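SYE1 (Shewanella oneidensis, PDB 4AWT) binds flavin mononucleotide and probably acts as an Old Yellow Enzyme-type oxidoreductase, using NADH or NADPH to reduce carbon-carbon double bonds. Local coordinates at residues Ala227-Asn241 and Ile264-Pro278. The protein carries 1 engineered substitution. Sequence-based numbering, arbitrary orientation.
Sequences AERVGVRLAPLTTLN and IVYLHIAEVDWDDAP. With BOG (octyl beta-D-glucopyranoside), chain D; FMN (flavin mononucleotide), chain B.
Val230 opens the pairing by accepting a hydrogen bond at O from Val265 N (2.9 Å), where strands 230-234 and 266-270 begin to run parallel as neighbours in the eight-stranded TIM barrel, joined through helix 248-261 as a beta-alpha-beta unit. Gly231, without a side chain, lets its CA lie over the Tyr266 ring face, 3.8 Å from the centroid, where a CB would clash. Val232, branched at CB, faces the helices; its CG2 methyl meets Ile264 CD1 at 3.6 Å. Arg233 turns into the barrel with CG anti to the backbone N (chi1 -157°) and its chain extended, which carries NE over the His268 face and NH1 to FMN O2 (2.8 Å) and O2'; NH2 binds O3'. Ala270 CB, small enough to fit, covers one guanidinium face, while Glu179 holds His268 ND1. A leucine in place of Arg233 would probably leave FMN O2 without this charged donor and the His268 face less covered. Leu234, apolar like Val232 on the same outer face, packs CD1 on Leu267 CD1. Beyond the strands, Thr238 serves twice: OG1 donates to a water (2.7 Å) that reaches Ala270 O, and CG2 packs on Pro278 CD. Finally, Asp276 offers the syn lone pair of OD2 to Thr239 N, an almost straight bond of 2.8 Å (169°).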
loop_
_atom_site.group_PDB
_atom_site.type_symbol
_atom_site.label_atom_id
_atom_site.label_comp_id
_atom_site.label_asym_id
_atom_site.label_seq_id
_atom_site.Cartn_x
_atom_site.Cartn_y
_atom_site.Cartn_z
ATOM N N ALA A 227 13.413 -1.055 12.284
ATOM C CA ALA A 227 12.189 -0.247 12.357
ATOM C C ALA A 227 12.272 0.985 11.493
ATOM O O ALA A 227 11.237 1.445 10.986
ATOM C CB ALA A 227 11.963 0.129 13.820
ATOM N N GLU A 228 13.454 1.540 11.301
ATOM C CA GLU A 228 13.635 2.738 10.487
ATOM C C GLU A 228 13.353 2.497 9.016
ATOM O O GLU A 228 13.291 3.464 8.246
ATOM C CB GLU A 228 15.026 3.339 10.679
ATOM C CG GLU A 228 16.191 2.609 10.058
ATOM C CD GLU A 228 16.643 1.280 10.609
ATOM O OE1 GLU A 228 16.253 0.787 11.713
ATOM O OE2 GLU A 228 17.451 0.617 9.900
ATOM N N ARG A 229 13.179 1.246 8.614
ATOM C CA ARG A 229 12.892 0.859 7.234
ATOM C C ARG A 229 11.500 0.235 7.088
ATOM O O ARG A 229 11.218 -0.327 6.030
ATOM C CB ARG A 229 13.978 -0.053 6.703
ATOM C CG ARG A 229 15.322 0.654 6.598
ATOM C CD ARG A 229 16.330 -0.085 5.743
ATOM N NE ARG A 229 16.762 -1.266 6.313
ATOM C CZ ARG A 229 17.759 -1.991 5.829
ATOM N NH1 ARG A 229 18.395 -1.672 4.732
ATOM N NH2 ARG A 229 18.081 -3.123 6.526
ATOM N N VAL A 230 10.648 0.350 8.105
ATOM C CA VAL A 230 9.329 -0.264 8.079
ATOM C C VAL A 230 8.271 0.818 8.265
ATOM O O VAL A 230 8.205 1.467 9.303
ATOM C CB VAL A 230 9.172 -1.329 9.157
ATOM C CG1 VAL A 230 7.742 -1.853 9.229
ATOM C CG2 VAL A 230 10.147 -2.486 8.917
ATOM N N GLY A 231 7.391 0.951 7.257
ATOM C CA GLY A 231 6.158 1.725 7.378
ATOM C C GLY A 231 4.982 0.773 7.338
ATOM O O GLY A 231 5.111 -0.377 6.903
ATOM N N VAL A 232 3.805 1.253 7.766
ATOM C CA VAL A 232 2.603 0.462 7.757
ATOM C C VAL A 232 1.454 1.318 7.235
ATOM O O VAL A 232 1.335 2.473 7.638
ATOM C CB VAL A 232 2.262 -0.096 9.144
ATOM C CG1 VAL A 232 0.943 -0.857 9.152
ATOM C CG2 VAL A 232 3.392 -0.978 9.660
ATOM N N ARG A 233 0.591 0.730 6.409
ATOM C CA ARG A 233 -0.604 1.384 5.906
ATOM C C ARG A 233 -1.838 0.783 6.572
ATOM O O ARG A 233 -2.002 -0.437 6.619
ATOM C CB ARG A 233 -0.705 1.253 4.389
ATOM C CG ARG A 233 -1.584 2.351 3.799
ATOM C CD ARG A 233 -1.573 2.403 2.287
ATOM N NE ARG A 233 -1.981 3.733 1.850
ATOM C CZ ARG A 233 -2.473 4.077 0.671
ATOM N NH1 ARG A 233 -2.859 3.195 -0.200
ATOM N NH2 ARG A 233 -2.641 5.375 0.403
ATOM N N LEU A 234 -2.723 1.677 7.059
ATOM C CA LEU A 234 -3.987 1.335 7.693
ATOM C C LEU A 234 -5.130 2.091 7.025
ATOM O O LEU A 234 -4.926 3.181 6.478
ATOM C CB LEU A 234 -4.001 1.665 9.201
ATOM C CG LEU A 234 -2.967 0.922 10.039
ATOM C CD1 LEU A 234 -3.074 1.418 11.482
ATOM C CD2 LEU A 234 -3.132 -0.596 9.988
ATOM N N ALA A 235 -6.334 1.537 7.129
ATOM C CA ALA A 235 -7.555 2.147 6.625
ATOM C C ALA A 235 -8.625 2.078 7.694
ATOM O O ALA A 235 -9.450 1.159 7.721
ATOM C CB ALA A 235 -8.020 1.474 5.376
ATOM N N PRO A 236 -8.648 3.027 8.628
ATOM C CA PRO A 236 -9.571 2.909 9.761
ATOM C C PRO A 236 -11.034 2.921 9.371
ATOM O O PRO A 236 -11.829 2.232 10.038
ATOM C CB PRO A 236 -9.218 4.119 10.629
ATOM C CG PRO A 236 -7.774 4.424 10.308
ATOM C CD PRO A 236 -7.681 4.132 8.806
ATOM N N LEU A 237 -11.426 3.737 8.384
ATOM C CA LEU A 237 -12.815 4.045 8.205
ATOM C C LEU A 237 -13.375 3.632 6.846
ATOM O O LEU A 237 -14.613 3.509 6.706
ATOM C CB LEU A 237 -13.099 5.531 8.401
ATOM C CG LEU A 237 -12.800 6.045 9.797
ATOM C CD1 LEU A 237 -13.085 7.543 9.826
ATOM C CD2 LEU A 237 -13.612 5.357 10.864
ATOM N N THR A 238 -12.570 3.428 5.836
ATOM C CA THR A 238 -13.077 2.912 4.569
ATOM C C THR A 238 -13.424 1.427 4.738
ATOM O O THR A 238 -12.896 0.739 5.588
ATOM C CB THR A 238 -12.090 3.135 3.427
ATOM O OG1 THR A 238 -10.862 2.493 3.803
ATOM C CG2 THR A 238 -11.863 4.603 3.136
ATOM N N THR A 239 -14.374 1.006 3.924
ATOM C CA THR A 239 -14.973 -0.331 4.009
ATOM C C THR A 239 -15.215 -0.935 2.646
ATOM O O THR A 239 -15.839 -2.013 2.524
ATOM C CB THR A 239 -16.297 -0.273 4.799
ATOM O OG1 THR A 239 -17.212 0.566 4.052
ATOM C CG2 THR A 239 -16.110 0.220 6.209
ATOM N N LEU A 240 -14.734 -0.297 1.575
ATOM C CA LEU A 240 -15.090 -0.689 0.238
ATOM C C LEU A 240 -14.817 -2.145 -0.069
ATOM O O LEU A 240 -15.604 -2.801 -0.760
ATOM C CB LEU A 240 -14.285 0.211 -0.754
ATOM C CG LEU A 240 -14.630 0.018 -2.204
ATOM C CD1 LEU A 240 -16.047 0.455 -2.500
ATOM C CD2 LEU A 240 -13.609 0.790 -3.025
ATOM N N ASN A 241 -13.667 -2.668 0.353
ATOM C CA ASN A 241 -13.304 -4.042 0.064
ATOM C C ASN A 241 -13.790 -5.046 1.089
ATOM O O ASN A 241 -13.404 -6.209 1.054
ATOM C CB ASN A 241 -11.800 -4.157 -0.183
ATOM C CG ASN A 241 -11.429 -3.504 -1.461
ATOM O OD1 ASN A 241 -12.266 -3.349 -2.366
ATOM N ND2 ASN A 241 -10.169 -3.118 -1.537
ATOM N N ILE A 264 7.950 1.999 14.248
ATOM C CA ILE A 264 7.935 1.996 12.798
ATOM C C ILE A 264 8.188 3.446 12.306
ATOM O O ILE A 264 7.814 4.415 12.957
ATOM C CB ILE A 264 6.659 1.428 12.199
ATOM C CG1 ILE A 264 5.418 2.243 12.475
ATOM C CG2 ILE A 264 6.480 -0.053 12.632
ATOM C CD1 ILE A 264 4.203 1.843 11.683
ATOM N N VAL A 265 8.814 3.561 11.149
ATOM C CA VAL A 265 9.280 4.856 10.679
ATOM C C VAL A 265 8.153 5.747 10.186
ATOM O O VAL A 265 8.247 6.984 10.298
ATOM C CB VAL A 265 10.395 4.684 9.627
ATOM C CG1 VAL A 265 9.878 4.304 8.250
ATOM C CG2 VAL A 265 11.254 5.907 9.547
ATOM N N TYR A 266 7.097 5.177 9.641
ATOM C CA TYR A 266 5.915 5.962 9.262
ATOM C C TYR A 266 4.682 5.127 9.416
ATOM O O TYR A 266 4.701 3.880 9.295
ATOM C CB TYR A 266 6.043 6.546 7.870
ATOM C CG TYR A 266 5.911 5.668 6.651
ATOM C CD1 TYR A 266 4.695 5.111 6.269
ATOM C CD2 TYR A 266 6.977 5.462 5.810
ATOM C CE1 TYR A 266 4.555 4.359 5.137
ATOM C CE2 TYR A 266 6.856 4.785 4.618
ATOM C CZ TYR A 266 5.650 4.227 4.262
ATOM O OH TYR A 266 5.531 3.592 3.070
ATOM N N LEU A 267 3.573 5.828 9.567
ATOM C CA LEU A 267 2.213 5.281 9.537
ATOM C C LEU A 267 1.497 6.027 8.423
ATOM O O LEU A 267 1.491 7.256 8.401
ATOM C CB LEU A 267 1.508 5.486 10.877
ATOM C CG LEU A 267 0.070 5.045 10.941
ATOM C CD1 LEU A 267 -0.110 3.596 10.614
ATOM C CD2 LEU A 267 -0.507 5.354 12.326
ATOM N N HIS A 268 0.895 5.270 7.515
ATOM C CA HIS A 268 0.231 5.790 6.327
ATOM C C HIS A 268 -1.254 5.451 6.415
ATOM O O HIS A 268 -1.611 4.283 6.508
ATOM C CB HIS A 268 0.913 5.168 5.119
ATOM C CG HIS A 268 0.464 5.637 3.770
ATOM N ND1 HIS A 268 1.080 5.177 2.631
ATOM C CD2 HIS A 268 -0.463 6.527 3.335
ATOM C CE1 HIS A 268 0.527 5.805 1.606
ATOM N NE2 HIS A 268 -0.426 6.631 1.960
ATOM N N ILE A 269 -2.079 6.484 6.432
ATOM C CA ILE A 269 -3.520 6.341 6.527
ATOM C C ILE A 269 -4.126 6.506 5.133
ATOM O O ILE A 269 -3.972 7.577 4.503
ATOM C CB ILE A 269 -4.125 7.342 7.507
ATOM C CG1 ILE A 269 -3.493 7.234 8.887
ATOM C CG2 ILE A 269 -5.637 7.208 7.538
ATOM C CD1 ILE A 269 -3.645 5.902 9.572
ATOM N N ALA A 270 -4.807 5.465 4.666
ATOM C CA ALA A 270 -5.542 5.504 3.412
ATOM C C ALA A 270 -6.947 6.013 3.736
ATOM O O ALA A 270 -7.811 5.286 4.242
ATOM C CB ALA A 270 -5.595 4.134 2.788
ATOM N N GLU A 271 -7.136 7.315 3.558
ATOM C CA GLU A 271 -8.317 8.028 3.983
ATOM C C GLU A 271 -9.502 7.904 3.051
ATOM O O GLU A 271 -10.654 8.104 3.463
ATOM C CB GLU A 271 -7.901 9.517 4.196
ATOM C CG GLU A 271 -8.928 10.431 4.756
ATOM C CD GLU A 271 -8.377 11.791 5.098
ATOM O OE1 GLU A 271 -7.131 11.980 4.970
ATOM O OE2 GLU A 271 -9.171 12.657 5.486
ATOM N N VAL A 272 -9.235 7.621 1.783
ATOM C CA VAL A 272 -10.237 7.394 0.742
ATOM C C VAL A 272 -9.821 6.164 -0.019
ATOM O O VAL A 272 -8.612 5.993 -0.269
ATOM C CB VAL A 272 -10.326 8.593 -0.215
ATOM C CG1 VAL A 272 -11.288 8.311 -1.368
ATOM C CG2 VAL A 272 -10.706 9.868 0.519
ATOM N N ASP A 273 -10.780 5.332 -0.413
ATOM C CA ASP A 273 -10.464 4.287 -1.369
ATOM C C ASP A 273 -11.526 4.378 -2.461
ATOM O O ASP A 273 -12.725 4.216 -2.250
ATOM C CB ASP A 273 -10.431 2.918 -0.711
ATOM C CG ASP A 273 -9.648 1.889 -1.465
ATOM O OD1 ASP A 273 -8.599 2.223 -2.036
ATOM O OD2 ASP A 273 -10.079 0.699 -1.428
ATOM N N TRP A 274 -11.044 4.802 -3.631
ATOM C CA TRP A 274 -11.886 5.085 -4.801
ATOM C C TRP A 274 -12.889 6.185 -4.449
ATOM O O TRP A 274 -12.477 7.342 -4.268
ATOM C CB TRP A 274 -12.483 3.835 -5.380
ATOM C CG TRP A 274 -11.415 2.952 -5.922
ATOM C CD1 TRP A 274 -10.916 1.831 -5.352
ATOM C CD2 TRP A 274 -10.696 3.153 -7.127
ATOM N NE1 TRP A 274 -9.938 1.307 -6.139
ATOM C CE2 TRP A 274 -9.782 2.090 -7.231
ATOM C CE3 TRP A 274 -10.708 4.097 -8.141
ATOM C CZ2 TRP A 274 -8.907 1.948 -8.301
ATOM C CZ3 TRP A 274 -9.821 3.920 -9.214
ATOM C CH2 TRP A 274 -8.953 2.856 -9.258
ATOM N N ASP A 275 -14.185 5.837 -4.398
ATOM C CA ASP A 275 -15.298 6.723 -4.082
ATOM C C ASP A 275 -15.708 6.620 -2.613
ATOM O O ASP A 275 -16.670 7.305 -2.193
ATOM C CB ASP A 275 -16.532 6.407 -4.951
ATOM C CG ASP A 275 -16.951 4.948 -5.025
ATOM O OD1 ASP A 275 -16.179 4.013 -4.643
ATOM O OD2 ASP A 275 -18.114 4.757 -5.530
ATOM N N ASP A 276 -15.090 5.766 -1.831
ATOM C CA ASP A 276 -15.399 5.554 -0.414
ATOM C C ASP A 276 -14.597 6.569 0.387
ATOM O O ASP A 276 -13.393 6.369 0.607
ATOM C CB ASP A 276 -15.096 4.136 -0.007
ATOM C CG ASP A 276 -15.404 3.765 1.420
ATOM O OD1 ASP A 276 -16.011 4.580 2.166
ATOM O OD2 ASP A 276 -15.009 2.644 1.779
ATOM N N ALA A 277 -15.236 7.674 0.714
ATOM C CA ALA A 277 -14.609 8.848 1.317
ATOM C C ALA A 277 -15.350 9.208 2.600
ATOM O O ALA A 277 -16.041 10.208 2.683
ATOM C CB ALA A 277 -14.561 10.010 0.327
ATOM N N PRO A 278 -15.241 8.357 3.628
ATOM C CA PRO A 278 -15.993 8.577 4.854
ATOM C C PRO A 278 -15.481 9.802 5.587
ATOM O O PRO A 278 -14.314 10.135 5.549
ATOM C CB PRO A 278 -15.757 7.283 5.654
ATOM C CG PRO A 278 -14.413 6.798 5.172
ATOM C CD PRO A 278 -14.368 7.162 3.729
HETATM C C1 BOG D . -8.392 -2.005 -7.157
HETATM O O1 BOG D . -9.112 -1.464 -8.231
HETATM C C2 BOG D . -6.922 -2.066 -7.430
HETATM O O2 BOG D . -6.623 -2.952 -8.486
HETATM C C3 BOG D . -6.117 -2.553 -6.214
HETATM O O3 BOG D . -4.745 -2.375 -6.431
HETATM C C4 BOG D . -6.488 -1.661 -5.021
HETATM O O4 BOG D . -5.832 -2.135 -3.893
HETATM C C5 BOG D . -7.995 -1.591 -4.801
HETATM O O5 BOG D . -8.551 -1.107 -6.008
HETATM C C6 BOG D . -8.359 -0.679 -3.657
HETATM O O6 BOG D . -9.765 -0.785 -3.516
HETATM C "C1'" BOG D . -10.456 -1.874 -8.306
HETATM C "C2'" BOG D . -11.197 -1.434 -9.566
HETATM C "C3'" BOG D . -11.006 0.009 -9.919
HETATM C "C4'" BOG D . -11.944 0.710 -10.895
HETATM C "C5'" BOG D . -11.098 1.218 -12.067
HETATM C "C6'" BOG D . -11.418 0.432 -13.341
HETATM C "C7'" BOG D . -10.540 0.933 -14.502
HETATM C "C8'" BOG D . -11.276 0.546 -15.780
HETATM N N1 FMN B . -3.422 1.369 -2.439
HETATM C C2 FMN B . -2.553 0.509 -1.920
HETATM O O2 FMN B . -2.267 0.509 -0.693
HETATM N N3 FMN B . -1.928 -0.426 -2.732
HETATM C C4 FMN B . -2.163 -0.518 -4.094
HETATM O O4 FMN B . -1.474 -1.325 -4.773
HETATM C C4A FMN B . -3.157 0.316 -4.601
HETATM N N5 FMN B . -3.532 0.231 -5.941
HETATM C C5A FMN B . -4.205 1.351 -6.500
HETATM C C6 FMN B . -4.363 1.442 -7.861
HETATM C C7 FMN B . -5.001 2.552 -8.465
HETATM C C7M FMN B . -5.024 2.639 -9.972
HETATM C C8 FMN B . -5.512 3.520 -7.654
HETATM C C8M FMN B . -6.182 4.757 -8.218
HETATM C C9 FMN B . -5.369 3.430 -6.255
HETATM C C9A FMN B . -4.706 2.353 -5.662
HETATM N N10 FMN B . -4.506 2.290 -4.268
HETATM C C10 FMN B . -3.680 1.310 -3.750
HETATM C "C1'" FMN B . -4.988 3.385 -3.421
HETATM C "C2'" FMN B . -4.118 4.652 -3.504
HETATM O "O2'" FMN B . -2.857 4.436 -2.893
HETATM C "C3'" FMN B . -4.742 5.835 -2.789
HETATM O "O3'" FMN B . -4.815 5.631 -1.386
HETATM C "C4'" FMN B . -6.134 6.244 -3.305
HETATM O "O4'" FMN B . -6.185 6.264 -4.723
HETATM C "C5'" FMN B . -6.620 7.545 -2.695
HETATM O "O5'" FMN B . -5.763 8.644 -3.049
HETATM P P FMN B . -6.189 9.629 -4.256
HETATM O O1P FMN B . -6.112 8.813 -5.522
HETATM O O2P FMN B . -7.594 10.111 -3.973
HETATM O O3P FMN B . -5.144 10.716 -4.189
HETATM O O HOH W 1 -9.832 5.110 6.374
HETATM O O HOH W 2 -16.653 3.398 4.489
HETATM O O HOH W 3 -8.868 3.440 2.332
HETATM O O HOH W 4 -11.392 -0.979 1.033
#